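Local coordinates for D-alanyl-D-alanine carboxypeptidase DacD (Escherichia coli, PDB 5FSR), which removes the terminal D-alanine from the peptide part of cell-wall precursors, acting as a penicillin-binding serine DD-carboxypeptidase, at residues A37-L42 / A53-Q58; A134-A139 / T169-D174; K163-E168 / Q178-Y183. All blocks are in the same frame, centred on the assembly; numbering follows the deposited sequence.

The three contacts run from the five-stranded sheet into the helical region; the active site lies between the two. Contact 1 belongs to the edge hairpin of the sheet and lies away from the catalytic residues. Contact 3 lies beside it, the centres about 13 Å apart, and E56 O probably accepts a hydrogen bond from Y183 N at 2.9 Å. Contact 2 shares the loop between helices 146-159 and 182-193 with contact 3, and G172 O packs 3.3 Å from Q178 NE2. By similarity S64 is the acylated serine and K67 its proton acceptor; the C135 side chain is about 4 Å from that of K67, and that of Q178 about 8 Å from that of S64.

Contact 1: residues A37-L42 / A53-Q58; sequences AGSWVL and AGNEHQ
W40 and G54 form an antiparallel hydrogen-bonded pair in the hairpin of strands 39-44 and 50-54. W40 N donates to G54 O at 3.0 Å, with the donor in the carbonyl plane, while the return bond from G54 N to W40 O is more bent. V41 and A53 follow as a non-hydrogen-bonded pair, and beyond G54 the chain leaves the strand in a type I turn from N55 to Q58. The W40 indole lies flat over the G54 backbone: G54 CA stands 3.5 Å from the centroid of the six-membered ring, 7° off its normal, a CH-pi contact. The tryptophan reaches there because CG sits between the backbone N and the carbonyl carbon (chi1 66°), which folds the ring back over the partner strand, where G54 has no side chain to obstruct it. S39 OG donates to N55 O at 2.9 Å from above the carbonyl plane. A longer, bent bond of 3.3 Å links N55 ND2 to G38 O. On the face away from the indole, V41 CG2 meets E56 CB at 3.5 Å, the two side chains crossing at about a right angle. G38 and S39 both face M260 of strand 253-262, a classic beta bulge at the start of strand 39-44. The V41 face is covered by A182 and A186 of helix 182-193, whereas W40 packs on L275 of helix 265-282.

Contact 2: residues A134-A139 / T169-D174; sequences ACVALA and TVHGLD
V170 presses both its methyl groups against one side of helix 132-143, where C135, V136 and A139 form a shallow hollow. This is part of the helical region of a penicillin-recognising serine enzyme: the helix starts at the asparagine that ends the SGN motif opened by S130, and C135 also packs on K67 of the SxxK motif, both S130 and K67 being assigned to the active site by similarity. V170 CG1 reaches to A139 CB at 3.7 Å, where the small alanine side chain leaves room for it. The other branch, CG2, settles between C135 CB and V136 CG2, the valine side chains crossing at about a right angle. With chi1 at -58°, CG2 is placed between the backbone N and the carbonyl carbon, and the two methyls fork over successive turns of the helix. H171 fills the next dip: its CB rests on C135 SG at 4.0 Å, and the imidazole lies alongside V136, pointing the same way. V136 CG2 meets that ring at its edge, 3.8 Å from H171 CD2, and L173 CD1 covers one ring face. No hydrogen bond joins the two segments, so shape carries the contact. Q146 and F149 of helix 146-159 close round V170 as well, and T70 OG1 of helix 66-79 is hydrogen-bonded to the buried V170 O. The loop itself is cross-tied by T169 OG1, which donates to L173 O at 2.7 Å in the carbonyl plane.

Contact 3: residues K163-E168 / Q178-Y183; sequences KDTHFE and QHSSAY
H166 and H179 make a single antiparallel bridge with reciprocal backbone bonds. H166 N gives to H179 O at 2.9 Å, nearly straight at 164°, and H179 N returns the bond to H166 O. Two CA-H...O contacts, from T165 CA to H179 O and from Q178 CA to H166 O, flank the bridge. Among the side chains, H179 ND1 donates to D164 O at 2.7 Å. The acceptor lies in the ring plane, although the donor sits above the carbonyl plane. A chi1 of 53° swings the imidazole across the other segment, where H166 CB packs over one face, 3.4 Å from H179 NE2. S180 OG donates to T165 OG1 at 2.9 Å. D184 is hydrogen-bonded through OD2 to T165 OG1 and through N to the OG of S181, the N-cap of helix 182-193. The CB atoms of S181 and D164 pack at 3.8 Å. Beside the bridge, Q178 OE1 is hydrogen-bonded to T66 OG1 at the start of helix 66-79 and NE2 to N61 OD1. F167 packs on M69 of that helix and on M153 of helix 146-159, while A182 packs on strand 253-262.

Contact 1: residues A37-L42 / A53-Q58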
# COMPACT_ATOMS: atom_id res chain seq x y z
N ALA A 37 9.90 16.18 -4.47
CA ALA A 37 9.94 14.85 -5.15
C ALA A 37 9.27 14.91 -6.52
O ALA A 37 8.62 15.88 -6.86
CB ALA A 37 9.29 13.77 -4.30
N GLY A 38 9.46 13.87 -7.31
CA GLY A 38 8.80 13.77 -8.59
C GLY A 38 7.27 13.73 -8.47
O GLY A 38 6.59 14.41 -9.18
N SER A 39 6.76 12.91 -7.55
CA SER A 39 5.35 12.61 -7.41
C SER A 39 5.02 12.26 -5.98
O SER A 39 5.91 11.83 -5.24
CB SER A 39 4.99 11.43 -8.29
OG SER A 39 5.26 11.76 -9.63
N TRP A 40 3.76 12.49 -5.59
CA TRP A 40 3.28 12.14 -4.23
C TRP A 40 1.76 12.03 -4.10
O TRP A 40 0.99 12.64 -4.84
CB TRP A 40 3.86 13.07 -3.17
CG TRP A 40 3.41 14.52 -3.26
CD1 TRP A 40 2.45 15.11 -2.50
CD2 TRP A 40 3.90 15.53 -4.16
NE1 TRP A 40 2.32 16.43 -2.87
CE2 TRP A 40 3.19 16.72 -3.88
CE3 TRP A 40 4.86 15.56 -5.18
CZ2 TRP A 40 3.41 17.91 -4.57
CZ3 TRP A 40 5.10 16.76 -5.88
CH2 TRP A 40 4.37 17.92 -5.57
N VAL A 41 1.35 11.20 -3.14
CA VAL A 41 -0.02 10.97 -2.78
C VAL A 41 -0.04 10.75 -1.25
O VAL A 41 0.73 9.94 -0.72
CB VAL A 41 -0.56 9.73 -3.52
CG1 VAL A 41 -1.92 9.29 -2.97
CG2 VAL A 41 -0.68 10.03 -5.00
N LEU A 42 -0.89 11.50 -0.55
CA LEU A 42 -1.23 11.21 0.84
C LEU A 42 -2.70 10.84 0.83
O LEU A 42 -3.52 11.63 0.41
CB LEU A 42 -0.99 12.42 1.73
CG LEU A 42 -1.40 12.34 3.21
CD1 LEU A 42 -0.66 11.27 4.02
CD2 LEU A 42 -1.22 13.71 3.83
N ALA A 53 -1.65 15.75 -3.30
CA ALA A 53 -1.02 14.98 -4.37
C ALA A 53 -0.41 15.84 -5.46
O ALA A 53 -1.00 16.82 -5.85
CB ALA A 53 -2.02 14.02 -5.00
N GLY A 54 0.79 15.47 -5.93
CA GLY A 54 1.45 16.12 -7.07
C GLY A 54 1.85 15.08 -8.10
O GLY A 54 2.38 14.05 -7.72
N ASN A 55 1.56 15.33 -9.38
CA ASN A 55 2.02 14.51 -10.50
C ASN A 55 1.75 13.00 -10.26
O ASN A 55 2.58 12.12 -10.54
CB ASN A 55 3.53 14.82 -10.73
CG ASN A 55 4.08 14.24 -12.04
OD1 ASN A 55 3.33 13.75 -12.89
ND2 ASN A 55 5.41 14.31 -12.22
N GLU A 56 0.58 12.72 -9.71
CA GLU A 56 0.30 11.40 -9.15
C GLU A 56 0.07 10.28 -10.16
O GLU A 56 0.12 9.09 -9.77
CB GLU A 56 -0.87 11.45 -8.20
CG GLU A 56 -2.21 11.73 -8.87
CD GLU A 56 -2.71 13.15 -8.67
OE1 GLU A 56 -1.86 14.06 -8.61
OE2 GLU A 56 -3.95 13.33 -8.59
N HIS A 57 -0.22 10.64 -11.41
CA HIS A 57 -0.54 9.68 -12.46
C HIS A 57 0.63 9.49 -13.43
O HIS A 57 0.55 8.63 -14.33
CB HIS A 57 -1.83 10.10 -13.24
CG HIS A 57 -3.11 9.95 -12.46
ND1 HIS A 57 -3.77 11.03 -11.89
CD2 HIS A 57 -3.83 8.86 -12.12
CE1 HIS A 57 -4.85 10.61 -11.25
NE2 HIS A 57 -4.91 9.29 -11.37
N GLN A 58 1.71 10.25 -13.29
CA GLN A 58 2.87 10.05 -14.15
C GLN A 58 3.37 8.60 -14.01
O GLN A 58 3.52 8.08 -12.90
CB GLN A 58 3.99 11.07 -13.85
CG GLN A 58 5.38 10.65 -14.30
CD GLN A 58 6.41 11.73 -14.22
OE1 GLN A 58 6.09 12.88 -13.97
NE2 GLN A 58 7.68 11.38 -14.49
O HOH W 1 7.91 15.07 -12.11

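Contact 2: residues A134-A139 / T169-D174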
# COMPACT_ATOMS: atom_id res chain seq x y z
N ALA A 134 12.71 -15.55 -3.03
CA ALA A 134 11.41 -15.87 -2.43
C ALA A 134 10.22 -15.62 -3.36
O ALA A 134 9.23 -16.36 -3.34
CB ALA A 134 11.26 -15.10 -1.14
N CYS A 135 10.32 -14.58 -4.19
CA CYS A 135 9.28 -14.24 -5.18
C CYS A 135 9.15 -15.37 -6.18
O CYS A 135 8.06 -15.85 -6.48
CB CYS A 135 9.61 -12.93 -5.93
SG CYS A 135 9.58 -11.39 -4.96
N VAL A 136 10.28 -15.80 -6.71
CA VAL A 136 10.26 -16.88 -7.69
C VAL A 136 9.63 -18.16 -7.11
O VAL A 136 8.81 -18.80 -7.78
CB VAL A 136 11.66 -17.15 -8.23
CG1 VAL A 136 11.70 -18.44 -9.05
CG2 VAL A 136 12.12 -15.94 -9.05
N ALA A 137 9.99 -18.50 -5.87
CA ALA A 137 9.52 -19.74 -5.26
C ALA A 137 8.02 -19.69 -4.97
O ALA A 137 7.31 -20.70 -5.16
CB ALA A 137 10.30 -20.06 -4.01
N LEU A 138 7.55 -18.52 -4.52
CA LEU A 138 6.14 -18.31 -4.31
C LEU A 138 5.40 -18.32 -5.65
O LEU A 138 4.32 -18.88 -5.76
CB LEU A 138 5.88 -16.96 -3.57
CG LEU A 138 6.21 -16.90 -2.09
CD1 LEU A 138 6.26 -15.45 -1.63
CD2 LEU A 138 5.21 -17.69 -1.26
N ALA A 139 5.96 -17.67 -6.66
CA ALA A 139 5.37 -17.66 -8.00
C ALA A 139 5.17 -19.06 -8.55
O ALA A 139 4.04 -19.44 -8.92
CB ALA A 139 6.17 -16.81 -8.98
N THR A 169 7.93 -8.89 -14.55
CA THR A 169 8.63 -9.95 -13.80
C THR A 169 8.09 -10.02 -12.40
O THR A 169 7.53 -9.04 -11.96
CB THR A 169 10.15 -9.70 -13.76
OG1 THR A 169 10.43 -8.39 -13.21
CG2 THR A 169 10.70 -9.81 -15.17
N VAL A 170 8.30 -11.15 -11.71
CA VAL A 170 7.73 -11.41 -10.35
C VAL A 170 8.40 -10.64 -9.18
O VAL A 170 7.95 -10.73 -8.05
CB VAL A 170 7.79 -12.93 -9.96
CG1 VAL A 170 7.04 -13.78 -10.97
CG2 VAL A 170 9.22 -13.42 -9.77
N HIS A 171 9.52 -9.99 -9.45
CA HIS A 171 10.31 -9.30 -8.46
C HIS A 171 10.72 -7.86 -8.85
O HIS A 171 11.37 -7.20 -8.06
CB HIS A 171 11.59 -10.12 -8.16
CG HIS A 171 12.14 -10.84 -9.35
ND1 HIS A 171 12.55 -10.19 -10.49
CD2 HIS A 171 12.31 -12.16 -9.59
CE1 HIS A 171 12.97 -11.07 -11.37
NE2 HIS A 171 12.86 -12.28 -10.84
N GLY A 172 10.42 -7.42 -10.08
CA GLY A 172 10.78 -6.08 -10.55
C GLY A 172 12.15 -5.95 -11.19
O GLY A 172 12.45 -4.96 -11.87
N LEU A 173 13.00 -6.93 -10.94
CA LEU A 173 14.27 -7.05 -11.67
C LEU A 173 14.09 -7.34 -13.16
O LEU A 173 13.05 -7.86 -13.57
CB LEU A 173 15.16 -8.14 -11.05
CG LEU A 173 15.49 -8.15 -9.54
CD1 LEU A 173 15.97 -9.56 -9.19
CD2 LEU A 173 16.54 -7.09 -9.20
N ASP A 174 15.10 -6.99 -13.95
CA ASP A 174 15.13 -7.19 -15.41
C ASP A 174 13.75 -7.02 -16.03
O ASP A 174 13.25 -7.93 -16.74
CB ASP A 174 15.72 -8.58 -15.77
CG ASP A 174 16.17 -8.69 -17.26
OD1 ASP A 174 16.00 -7.71 -18.05
OD2 ASP A 174 16.70 -9.78 -17.64

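Contact 3: residues K163-E168 / Q178-Y183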
# COMPACT_ATOMS: atom_id res chain seq x y z
N LYS A 163 -4.73 1.83 -13.58
CA LYS A 163 -4.78 2.18 -15.00
C LYS A 163 -3.43 2.58 -15.58
O LYS A 163 -3.26 2.53 -16.78
CB LYS A 163 -5.79 3.32 -15.23
CG LYS A 163 -7.22 2.99 -14.82
CD LYS A 163 -7.95 2.16 -15.85
CE LYS A 163 -8.69 3.05 -16.84
NZ LYS A 163 -8.98 2.28 -18.07
N ASP A 164 -2.50 2.97 -14.73
CA ASP A 164 -1.16 3.37 -15.13
C ASP A 164 -0.15 2.25 -14.94
O ASP A 164 1.04 2.49 -15.05
CB ASP A 164 -0.71 4.56 -14.28
CG ASP A 164 -1.72 5.69 -14.28
OD1 ASP A 164 -1.96 6.18 -15.38
OD2 ASP A 164 -2.27 6.06 -13.20
N THR A 165 -0.61 1.03 -14.63
CA THR A 165 0.26 -0.03 -14.08
C THR A 165 0.39 -1.28 -14.99
O THR A 165 -0.59 -1.80 -15.52
CB THR A 165 -0.23 -0.44 -12.69
OG1 THR A 165 -0.31 0.72 -11.87
CG2 THR A 165 0.72 -1.43 -12.01
N HIS A 166 1.61 -1.73 -15.18
CA HIS A 166 1.89 -2.98 -15.91
C HIS A 166 3.16 -3.63 -15.38
O HIS A 166 4.16 -2.97 -15.11
CB HIS A 166 2.02 -2.70 -17.40
CG HIS A 166 2.21 -3.92 -18.22
ND1 HIS A 166 1.22 -4.87 -18.36
CD2 HIS A 166 3.27 -4.35 -18.95
CE1 HIS A 166 1.67 -5.84 -19.14
NE2 HIS A 166 2.90 -5.54 -19.52
N PHE A 167 3.11 -4.95 -15.22
CA PHE A 167 4.25 -5.71 -14.69
C PHE A 167 4.80 -6.61 -15.79
O PHE A 167 4.09 -6.95 -16.73
CB PHE A 167 3.80 -6.48 -13.46
CG PHE A 167 3.35 -5.61 -12.32
CD1 PHE A 167 4.28 -4.83 -11.62
CD2 PHE A 167 2.02 -5.54 -11.96
CE1 PHE A 167 3.87 -4.02 -10.55
CE2 PHE A 167 1.61 -4.70 -10.91
CZ PHE A 167 2.53 -3.97 -10.20
N GLU A 168 6.08 -6.94 -15.69
CA GLU A 168 6.74 -7.98 -16.52
C GLU A 168 7.37 -9.13 -15.74
O GLU A 168 7.37 -10.23 -16.22
CB GLU A 168 7.81 -7.37 -17.43
CG GLU A 168 7.25 -6.58 -18.59
CD GLU A 168 8.33 -6.09 -19.52
OE1 GLU A 168 9.35 -5.54 -19.01
OE2 GLU A 168 8.17 -6.26 -20.76
N GLN A 178 7.99 -2.66 -17.13
CA GLN A 178 7.10 -2.40 -15.99
C GLN A 178 6.93 -0.90 -15.67
O GLN A 178 7.85 -0.11 -15.85
CB GLN A 178 7.53 -3.15 -14.72
CG GLN A 178 8.64 -2.45 -13.95
CD GLN A 178 9.07 -3.17 -12.70
OE1 GLN A 178 8.49 -4.18 -12.31
NE2 GLN A 178 10.09 -2.62 -12.04
N HIS A 179 5.77 -0.53 -15.16
CA HIS A 179 5.49 0.86 -14.76
C HIS A 179 4.32 0.93 -13.79
O HIS A 179 3.49 0.02 -13.75
CB HIS A 179 5.23 1.76 -15.99
CG HIS A 179 4.17 1.23 -16.92
ND1 HIS A 179 2.82 1.34 -16.67
CD2 HIS A 179 4.28 0.62 -18.13
CE1 HIS A 179 2.14 0.82 -17.67
NE2 HIS A 179 2.99 0.37 -18.57
N SER A 180 4.30 1.99 -12.98
CA SER A 180 3.16 2.34 -12.15
C SER A 180 3.13 3.86 -11.94
O SER A 180 3.82 4.59 -12.67
CB SER A 180 3.21 1.64 -10.80
OG SER A 180 1.90 1.58 -10.23
N SER A 181 2.33 4.29 -10.97
CA SER A 181 2.14 5.71 -10.64
C SER A 181 2.03 5.81 -9.13
O SER A 181 1.68 4.81 -8.46
CB SER A 181 0.85 6.22 -11.26
OG SER A 181 -0.30 5.76 -10.54
N ALA A 182 2.34 6.99 -8.61
CA ALA A 182 2.18 7.25 -7.18
C ALA A 182 0.78 6.89 -6.73
O ALA A 182 0.61 6.14 -5.79
CB ALA A 182 2.50 8.72 -6.86
N TYR A 183 -0.22 7.40 -7.44
CA TYR A 183 -1.62 7.07 -7.19
C TYR A 183 -1.95 5.59 -7.21
O TYR A 183 -2.53 5.09 -6.26
CB TYR A 183 -2.53 7.83 -8.19
CG TYR A 183 -4.00 7.53 -8.11
CD1 TYR A 183 -4.52 6.41 -8.66
CD2 TYR A 183 -4.88 8.40 -7.46
CE1 TYR A 183 -5.87 6.14 -8.60
CE2 TYR A 183 -6.24 8.16 -7.41
CZ TYR A 183 -6.73 7.04 -8.00
OH TYR A 183 -8.04 6.75 -7.92